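Local structure of bifunctional protein PutA (Bdellovibrio bacteriovorus, 5UR2) at residues 9-12 with 13-17; 380-383 with 384-387; 390-393 with 394-398. The protein probably catalyses both steps of proline degradation to glutamate, a flavin-dependent oxidation of proline followed by NAD-dependent oxidation of glutamate semialdehyde. One frame throughout, in Å; residues are numbered along the deposited sequence.

Contact 1: 9-12 with 13-17; sequences QIVS and RGEEI
Helix 6-22, in the N-terminal region of PutA, brings V11 and E15 together one turn apart, within an unbroken run of i to i+4 backbone bonds. R13 N donates to Q9 O at 3.1 Å, and G14 N reaches I10 O at 3.0 Å almost head-on to the carbonyl. E15 N binds V11 O at 3.0 Å, and E16 N continues the series on S12 O at 3.1 Å. On the V11 side the valine puts CG1 anti to its own nitrogen (chi1 168°), and this branch meets E15 OE2 at 3.7 Å. The glutamate then runs out extended, its CG resting 3.3 Å from V11 O, the same oxygen that E15 N holds; its side chain also touches M440 and L444 of helix 440-444.

R13 leaves the helix on another side. Its CB lies 3.6 Å from I10 O, while the guanidinium forms a salt bridge with E368 of helix 357-369. E16 OE1 and R13 NE, 3.8 Å apart, make a long ion pair, charge alone, since the oxygen lies well out of the guanidinium plane. S12 turns OG back to S8 O. Within the helix the backbone bonds do the holding, while Q9 and R13 spend their polar ends on K369 and E368 of helix 357-369, which the I10 side chain also packs against.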
loop_
_atom_site.group_PDB
_atom_site.type_symbol
_atom_site.label_atom_id
_atom_site.label_comp_id
_atom_site.label_asym_id
_atom_site.label_seq_id
_atom_site.Cartn_x
_atom_site.Cartn_y
_atom_site.Cartn_z
ATOM N N GLN B 9 50.293 29.653 22.899
ATOM C CA GLN B 9 51.282 30.229 21.988
ATOM C C GLN B 9 50.816 30.155 20.538
ATOM O O GLN B 9 51.123 31.045 19.736
ATOM C CB GLN B 9 52.619 29.522 22.140
ATOM C CG GLN B 9 53.122 29.444 23.568
ATOM C CD GLN B 9 54.541 28.906 23.665
ATOM O OE1 GLN B 9 55.394 29.195 22.819
ATOM N NE2 GLN B 9 54.800 28.118 24.702
ATOM N N ILE B 10 50.085 29.100 20.180
ATOM C CA ILE B 10 49.520 29.018 18.837
ATOM C C ILE B 10 48.495 30.133 18.626
ATOM O O ILE B 10 48.528 30.845 17.614
ATOM C CB ILE B 10 48.929 27.618 18.597
ATOM C CG1 ILE B 10 50.068 26.593 18.576
ATOM C CG2 ILE B 10 48.137 27.576 17.296
ATOM C CD1 ILE B 10 49.606 25.172 18.546
ATOM N N VAL B 11 47.601 30.332 19.602
ATOM C CA VAL B 11 46.616 31.411 19.500
ATOM C C VAL B 11 47.310 32.751 19.291
ATOM O O VAL B 11 46.852 33.585 18.498
ATOM C CB VAL B 11 45.697 31.430 20.736
ATOM C CG1 VAL B 11 44.879 32.721 20.784
ATOM C CG2 VAL B 11 44.763 30.242 20.700
ATOM N N SER B 12 48.418 32.983 20.003
ATOM C CA SER B 12 49.162 34.233 19.847
ATOM C C SER B 12 49.691 34.399 18.426
ATOM O O SER B 12 49.645 35.501 17.865
ATOM C CB SER B 12 50.312 34.298 20.857
ATOM O OG SER B 12 49.807 34.307 22.176
ATOM N N ARG B 13 50.251 33.333 17.848
ATOM C CA ARG B 13 50.766 33.437 16.488
ATOM C C ARG B 13 49.648 33.740 15.499
ATOM O O ARG B 13 49.824 34.551 14.582
ATOM C CB ARG B 13 51.502 32.157 16.100
ATOM C CG ARG B 13 52.065 32.196 14.695
ATOM C CD ARG B 13 53.075 33.321 14.581
ATOM N NE ARG B 13 54.069 33.256 15.646
ATOM C CZ ARG B 13 55.202 32.564 15.579
ATOM N NH1 ARG B 13 55.503 31.885 14.478
ATOM N NH2 ARG B 13 56.041 32.565 16.617
ATOM N N GLY B 14 48.486 33.099 15.677
ATOM C CA GLY B 14 47.354 33.382 14.810
ATOM C C GLY B 14 46.870 34.815 14.929
ATOM O O GLY B 14 46.494 35.441 13.932
ATOM N N GLU B 15 46.907 35.369 16.146
ATOM C CA GLU B 15 46.507 36.760 16.331
ATOM C C GLU B 15 47.454 37.710 15.607
ATOM O O GLU B 15 47.009 38.705 15.022
ATOM C CB GLU B 15 46.442 37.095 17.822
ATOM C CG GLU B 15 45.277 36.436 18.552
ATOM C CD GLU B 15 45.300 36.700 20.052
ATOM O OE1 GLU B 15 46.301 37.262 20.534
ATOM O OE2 GLU B 15 44.318 36.351 20.744
ATOM N N GLU B 16 48.760 37.413 15.617
ATOM C CA GLU B 16 49.703 38.227 14.855
ATOM C C GLU B 16 49.403 38.173 13.366
ATOM O O GLU B 16 49.375 39.212 12.697
ATOM C CB GLU B 16 51.135 37.763 15.109
ATOM C CG GLU B 16 52.172 38.452 14.222
ATOM C CD GLU B 16 53.572 37.860 14.377
ATOM O OE1 GLU B 16 53.769 37.022 15.291
ATOM O OE2 GLU B 16 54.474 38.252 13.598
ATOM N N ILE B 17 49.126 36.972 12.842
ATOM C CA ILE B 17 48.868 36.815 11.412
ATOM C C ILE B 17 47.630 37.600 11.004
ATOM O O ILE B 17 47.632 38.306 9.988
ATOM C CB ILE B 17 48.744 35.318 11.055
ATOM C CG1 ILE B 17 50.105 34.625 11.192
ATOM C CG2 ILE B 17 48.124 35.127 9.674
ATOM C CD1 ILE B 17 50.029 33.111 11.068
#

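Contact 2: 380-383 with 384-387; sequences QMLY and GMAE. With P5F (N-propargylglycine-modified flavin adenine dinucleotide), chain F.
L382 and M385 pack against each other across a tight chain reversal, CB of the leucine 4.0 Å from CG of the methionine. M385 N donates to L382 O at 3.1 Å, approaching from above the carbonyl plane, about 44° out of it. That oxygen is gripped a second time by K390 NZ, and L382 N is held by H355, so both polar backbone atoms of this buried leucine have partners. M385 is buried too; bent at both chi2 and chi3, its side chain touches N423. One residue before the leucine, M381 stretches its extended side chain to rest SD 4.1 Å from A386 CB, with I389 and I393 of the next helix also touching the methionine.

The bond from M385 to L382 closes a type II beta turn, with G384 at its third position and a positive phi of 81°. It follows strand 379-382, the seventh of the eight parallel strands of the proline dehydrogenase barrel, and A386 then serves as N-cap of helix 387-395. The strand end also meets the inactivated flavin. L382 CD2 sits over the face of the dimethylbenzene ring, 3.5 Å from C8 of the modified FAD, M381 CA lies 3.5 Å from the methyl C8M, and Q380 CB is 3.7 Å from the other methyl, C7M.

The turn is looser at its tip, where Y383 and G384 are partly open to solvent. With CG anti to the backbone nitrogen (chi1 172°), Y383 swings its side chain off the turn, where it touches T119 and E402.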
loop_
_atom_site.group_PDB
_atom_site.type_symbol
_atom_site.label_atom_id
_atom_site.label_comp_id
_atom_site.label_asym_id
_atom_site.label_seq_id
_atom_site.Cartn_x
_atom_site.Cartn_y
_atom_site.Cartn_z
ATOM N N GLN B 380 51.575 26.091 1.150
ATOM C CA GLN B 380 50.977 26.043 -0.180
ATOM C C GLN B 380 49.517 26.455 -0.119
ATOM O O GLN B 380 48.801 26.126 0.834
ATOM C CB GLN B 380 51.136 24.644 -0.813
ATOM C CG GLN B 380 52.596 24.186 -0.945
ATOM C CD GLN B 380 52.764 22.864 -1.703
ATOM O OE1 GLN B 380 51.804 22.327 -2.255
ATOM N NE2 GLN B 380 53.992 22.347 -1.739
ATOM N N MET B 381 49.100 27.215 -1.132
ATOM C CA MET B 381 47.738 27.706 -1.261
ATOM C C MET B 381 47.358 27.723 -2.732
ATOM O O MET B 381 48.217 27.782 -3.610
ATOM C CB MET B 381 47.582 29.121 -0.699
ATOM C CG MET B 381 47.812 29.251 0.779
ATOM S SD MET B 381 47.544 30.958 1.287
ATOM C CE MET B 381 48.083 30.854 2.988
ATOM N N LEU B 382 46.054 27.721 -2.995
ATOM C CA LEU B 382 45.573 27.744 -4.367
ATOM C C LEU B 382 45.727 29.141 -4.958
ATOM O O LEU B 382 45.549 30.149 -4.264
ATOM C CB LEU B 382 44.115 27.303 -4.434
ATOM C CG LEU B 382 43.734 25.935 -3.875
ATOM C CD1 LEU B 382 42.252 25.767 -4.048
ATOM C CD2 LEU B 382 44.471 24.794 -4.563
ATOM N N TYR B 383 46.082 29.197 -6.243
ATOM C CA TYR B 383 46.119 30.471 -6.957
ATOM C C TYR B 383 44.775 31.196 -6.844
ATOM O O TYR B 383 43.709 30.582 -6.963
ATOM C CB TYR B 383 46.499 30.223 -8.425
ATOM C CG TYR B 383 46.394 31.426 -9.336
ATOM C CD1 TYR B 383 47.382 32.412 -9.363
ATOM C CD2 TYR B 383 45.299 31.566 -10.183
ATOM C CE1 TYR B 383 47.270 33.512 -10.207
ATOM C CE2 TYR B 383 45.174 32.655 -11.024
ATOM C CZ TYR B 383 46.157 33.622 -11.032
ATOM O OH TYR B 383 46.002 34.681 -11.879
ATOM N N GLY B 384 44.833 32.503 -6.552
ATOM C CA GLY B 384 43.640 33.321 -6.435
ATOM C C GLY B 384 42.892 33.230 -5.114
ATOM O O GLY B 384 41.945 33.996 -4.910
ATOM N N MET B 385 43.282 32.331 -4.214
ATOM C CA MET B 385 42.617 32.130 -2.932
ATOM C C MET B 385 43.412 32.806 -1.828
ATOM O O MET B 385 44.645 32.815 -1.858
ATOM C CB MET B 385 42.474 30.639 -2.597
ATOM C CG MET B 385 41.337 29.944 -3.280
ATOM S SD MET B 385 39.773 30.692 -2.816
ATOM C CE MET B 385 39.761 30.271 -1.102
ATOM N N ALA B 386 42.700 33.383 -0.858
ATOM C CA ALA B 386 43.308 33.815 0.404
ATOM C C ALA B 386 44.439 34.810 0.184
ATOM O O ALA B 386 45.474 34.757 0.852
ATOM C CB ALA B 386 43.811 32.615 1.214
ATOM N N GLU B 387 44.240 35.733 -0.756
ATOM C CA GLU B 387 45.235 36.772 -1.039
ATOM C C GLU B 387 45.750 37.502 0.199
ATOM O O GLU B 387 46.976 37.684 0.313
ATOM C CB GLU B 387 44.641 37.765 -2.050
ATOM C CG GLU B 387 44.706 37.260 -3.476
ATOM C CD GLU B 387 46.081 36.727 -3.820
ATOM O OE1 GLU B 387 47.055 37.496 -3.646
ATOM O OE2 GLU B 387 46.186 35.542 -4.235
HETATM P PA P5F F . 39.621 24.553 6.008
HETATM O O1A P5F F . 40.404 24.795 7.342
HETATM O O2A P5F F . 38.375 25.266 5.822
HETATM O O5B P5F F . 39.163 23.137 5.785
HETATM C C5B P5F F . 38.149 22.730 4.874
HETATM C C4B P5F F . 38.238 21.207 4.699
HETATM O O4B P5F F . 37.773 20.483 5.812
HETATM C C3B P5F F . 37.488 20.613 3.541
HETATM O O3B P5F F . 38.134 20.797 2.339
HETATM C C2B P5F F . 37.395 19.190 3.919
HETATM O O2B P5F F . 38.585 18.554 3.603
HETATM C C1B P5F F . 37.254 19.250 5.398
HETATM N N9A P5F F . 35.895 19.163 5.870
HETATM C C8A P5F F . 34.826 19.991 5.553
HETATM N N7A P5F F . 33.749 19.573 6.228
HETATM C C5A P5F F . 34.076 18.469 7.019
HETATM C C6A P5F F . 33.379 17.632 7.886
HETATM N N6A P5F F . 31.983 17.846 8.148
HETATM N N1A P5F F . 34.003 16.605 8.495
HETATM C C2A P5F F . 35.315 16.366 8.285
HETATM N N3A P5F F . 36.018 17.150 7.418
HETATM C C4A P5F F . 35.451 18.187 6.789
HETATM N N1 P5F F . 42.828 17.994 -1.941
HETATM C C2 P5F F . 42.921 16.585 -2.241
HETATM O O2 P5F F . 41.990 15.739 -1.682
HETATM N N3 P5F F . 43.958 16.076 -3.087
HETATM C C4 P5F F . 44.933 16.921 -3.673
HETATM O O4 P5F F . 45.920 16.356 -4.491
HETATM C C4X P5F F . 44.831 18.409 -3.366
HETATM N N5 P5F F . 45.696 19.388 -4.021
HETATM C C5X P5F F . 45.818 20.695 -3.347
HETATM C C6 P5F F . 47.031 21.540 -3.574
HETATM C C7 P5F F . 47.191 22.755 -2.861
HETATM C C7M P5F F . 48.424 23.599 -3.100
HETATM C C8 P5F F . 46.202 23.179 -1.923
HETATM C C8M P5F F . 46.341 24.462 -1.144
HETATM C C9 P5F F . 45.053 22.384 -1.700
HETATM C C9A P5F F . 44.875 21.107 -2.448
HETATM N N10 P5F F . 43.695 20.276 -2.197
HETATM C C10 P5F F . 43.807 18.885 -2.533
HETATM C "C1'" P5F F . 42.506 20.768 -1.459
HETATM C "C2'" P5F F . 42.680 20.683 0.058
HETATM O "O2'" P5F F . 42.698 19.355 0.422
HETATM C "C3'" P5F F . 41.612 21.416 0.872
HETATM O "O3'" P5F F . 40.389 20.837 0.609
HETATM C "C4'" P5F F . 41.489 22.905 0.583
HETATM O "O4'" P5F F . 42.739 23.347 0.177
HETATM C "C5'" P5F F . 40.883 23.751 1.719
HETATM O "O5'" P5F F . 41.315 23.370 3.011
HETATM P P P5F F . 41.701 24.390 4.212
HETATM O O1P P5F F . 42.760 23.908 5.276
HETATM O O2P P5F F . 42.033 25.686 3.381
HETATM O O3P P5F F . 40.233 24.934 4.707
HETATM C C21 P5F F . 44.669 19.041 -6.403
HETATM C C22 P5F F . 45.302 19.212 -5.222
HETATM C C23 P5F F . 44.620 17.667 -7.094
#

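Contact 3: 390-393 with 394-398; sequences KKTI and VDMGY
The last turn of helix 387-395 is bonded from V394 N to K390 O, from D395 N to K391 O and from M396 N to T392 O, the last at 2.9 Å. A Schellman motif ends it: G397 leaves helical geometry with a phi of 95°, Y398 N reaches back weakly to I393 O, and G397 N binds V394 O at 2.9 Å. On the exposed D395 side K391, bent at chi2 (82°) and again at chi4, folds its ammonium round to the carboxylate. NZ meets the syn lone pair of OD2 at 3.0 Å and holds OD1 more weakly, while Q24 binds that same OD2.

This helix makes the beta-alpha-beta crossover from strand 379-382 to strand 400-406, the seventh and eighth strands of the barrel. K390, buried, forms salt bridges through NZ with E402 and E387. T392 and M396 run alongside each other, CG2 of the threonine 3.9 Å from SD of the methionine. Y398, beyond the helix end, sets its CB 3.8 Å from I393 CG2. I393 O lies in the plane of the Y398 ring at its edge, and that tyrosine also packs edge-to-face with F379.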
loop_
_atom_site.group_PDB
_atom_site.type_symbol
_atom_site.label_atom_id
_atom_site.label_comp_id
_atom_site.label_asym_id
_atom_site.label_seq_id
_atom_site.Cartn_x
_atom_site.Cartn_y
_atom_site.Cartn_z
ATOM N N LYS B 390 47.929 34.843 2.135
ATOM C CA LYS B 390 49.093 34.514 1.312
ATOM C C LYS B 390 50.183 35.577 1.414
ATOM O O LYS B 390 51.360 35.268 1.655
ATOM C CB LYS B 390 48.640 34.368 -0.144
ATOM C CG LYS B 390 49.511 33.512 -1.051
ATOM C CD LYS B 390 48.896 33.458 -2.455
ATOM C CE LYS B 390 47.666 32.537 -2.515
ATOM N NZ LYS B 390 46.943 32.561 -3.834
ATOM N N LYS B 391 49.806 36.841 1.204
ATOM C CA LYS B 391 50.787 37.919 1.240
ATOM C C LYS B 391 51.436 38.023 2.613
ATOM O O LYS B 391 52.649 38.231 2.719
ATOM C CB LYS B 391 50.113 39.236 0.855
ATOM C CG LYS B 391 50.957 40.476 1.068
ATOM C CD LYS B 391 51.917 40.724 -0.072
ATOM C CE LYS B 391 52.365 42.185 -0.088
ATOM N NZ LYS B 391 52.737 42.667 1.277
ATOM N N THR B 392 50.640 37.853 3.676
ATOM C CA THR B 392 51.170 37.929 5.036
ATOM C C THR B 392 52.212 36.843 5.290
ATOM O O THR B 392 53.281 37.121 5.846
ATOM C CB THR B 392 50.025 37.835 6.049
ATOM O OG1 THR B 392 49.163 38.971 5.911
ATOM C CG2 THR B 392 50.564 37.798 7.473
ATOM N N ILE B 393 51.925 35.605 4.873
ATOM C CA ILE B 393 52.877 34.506 5.046
ATOM C C ILE B 393 54.207 34.832 4.384
ATOM O O ILE B 393 55.279 34.535 4.929
ATOM C CB ILE B 393 52.304 33.191 4.482
ATOM C CG1 ILE B 393 51.010 32.789 5.182
ATOM C CG2 ILE B 393 53.331 32.089 4.596
ATOM C CD1 ILE B 393 51.177 32.481 6.633
ATOM N N VAL B 394 54.161 35.418 3.185
ATOM C CA VAL B 394 55.389 35.787 2.482
ATOM C C VAL B 394 56.131 36.875 3.248
ATOM O O VAL B 394 57.360 36.823 3.392
ATOM C CB VAL B 394 55.067 36.223 1.039
ATOM C CG1 VAL B 394 56.326 36.715 0.332
ATOM C CG2 VAL B 394 54.421 35.083 0.264
ATOM N N ASP B 395 55.400 37.890 3.727
ATOM C CA ASP B 395 56.035 38.945 4.516
ATOM C C ASP B 395 56.721 38.378 5.750
ATOM O O ASP B 395 57.767 38.888 6.165
ATOM C CB ASP B 395 55.012 39.999 4.944
ATOM C CG ASP B 395 54.473 40.816 3.780
ATOM O OD1 ASP B 395 55.151 40.897 2.727
ATOM O OD2 ASP B 395 53.372 41.396 3.939
ATOM N N MET B 396 56.170 37.317 6.339
ATOM C CA MET B 396 56.782 36.740 7.527
ATOM C C MET B 396 58.015 35.909 7.202
ATOM O O MET B 396 58.613 35.326 8.117
ATOM C CB MET B 396 55.743 35.912 8.284
ATOM C CG MET B 396 54.678 36.799 8.915
ATOM S SD MET B 396 53.238 35.920 9.518
ATOM C CE MET B 396 53.920 35.009 10.905
ATOM N N GLY B 397 58.385 35.827 5.924
ATOM C CA GLY B 397 59.615 35.196 5.502
ATOM C C GLY B 397 59.503 33.749 5.085
ATOM O O GLY B 397 60.533 33.131 4.803
ATOM N N TYR B 398 58.296 33.192 5.019
ATOM C CA TYR B 398 58.131 31.775 4.718
ATOM C C TYR B 398 58.017 31.554 3.214
ATOM O O TYR B 398 57.584 32.437 2.464
ATOM C CB TYR B 398 56.894 31.218 5.418
ATOM C CG TYR B 398 56.990 31.141 6.931
ATOM C CD1 TYR B 398 57.567 30.044 7.562
ATOM C CD2 TYR B 398 56.478 32.161 7.731
ATOM C CE1 TYR B 398 57.636 29.969 8.957
ATOM C CE2 TYR B 398 56.548 32.099 9.124
ATOM C CZ TYR B 398 57.129 31.002 9.731
ATOM O OH TYR B 398 57.195 30.941 11.111
#

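Overall arrangement
Contact 1 lies on helix 6-22 and comes far earlier in the chain than contacts 2 and 3, which follow one another in the final crossover of the proline dehydrogenase barrel. Centres of contacts 2 and 3 are about 12 Å apart, and K390 of contact 3 reaches back to the turn of contact 2 that precedes its helix. Contact 1, centred about 14 Å from contact 3, packs on the end of helix 387-395: I17 CG1 is 3.8 Å from M396 SD. Contacts 1 and 2, with centres about 20 Å apart, do not touch. The N-terminal helix thus leans on the barrel's outside, whereas contact 2 faces the flavin within.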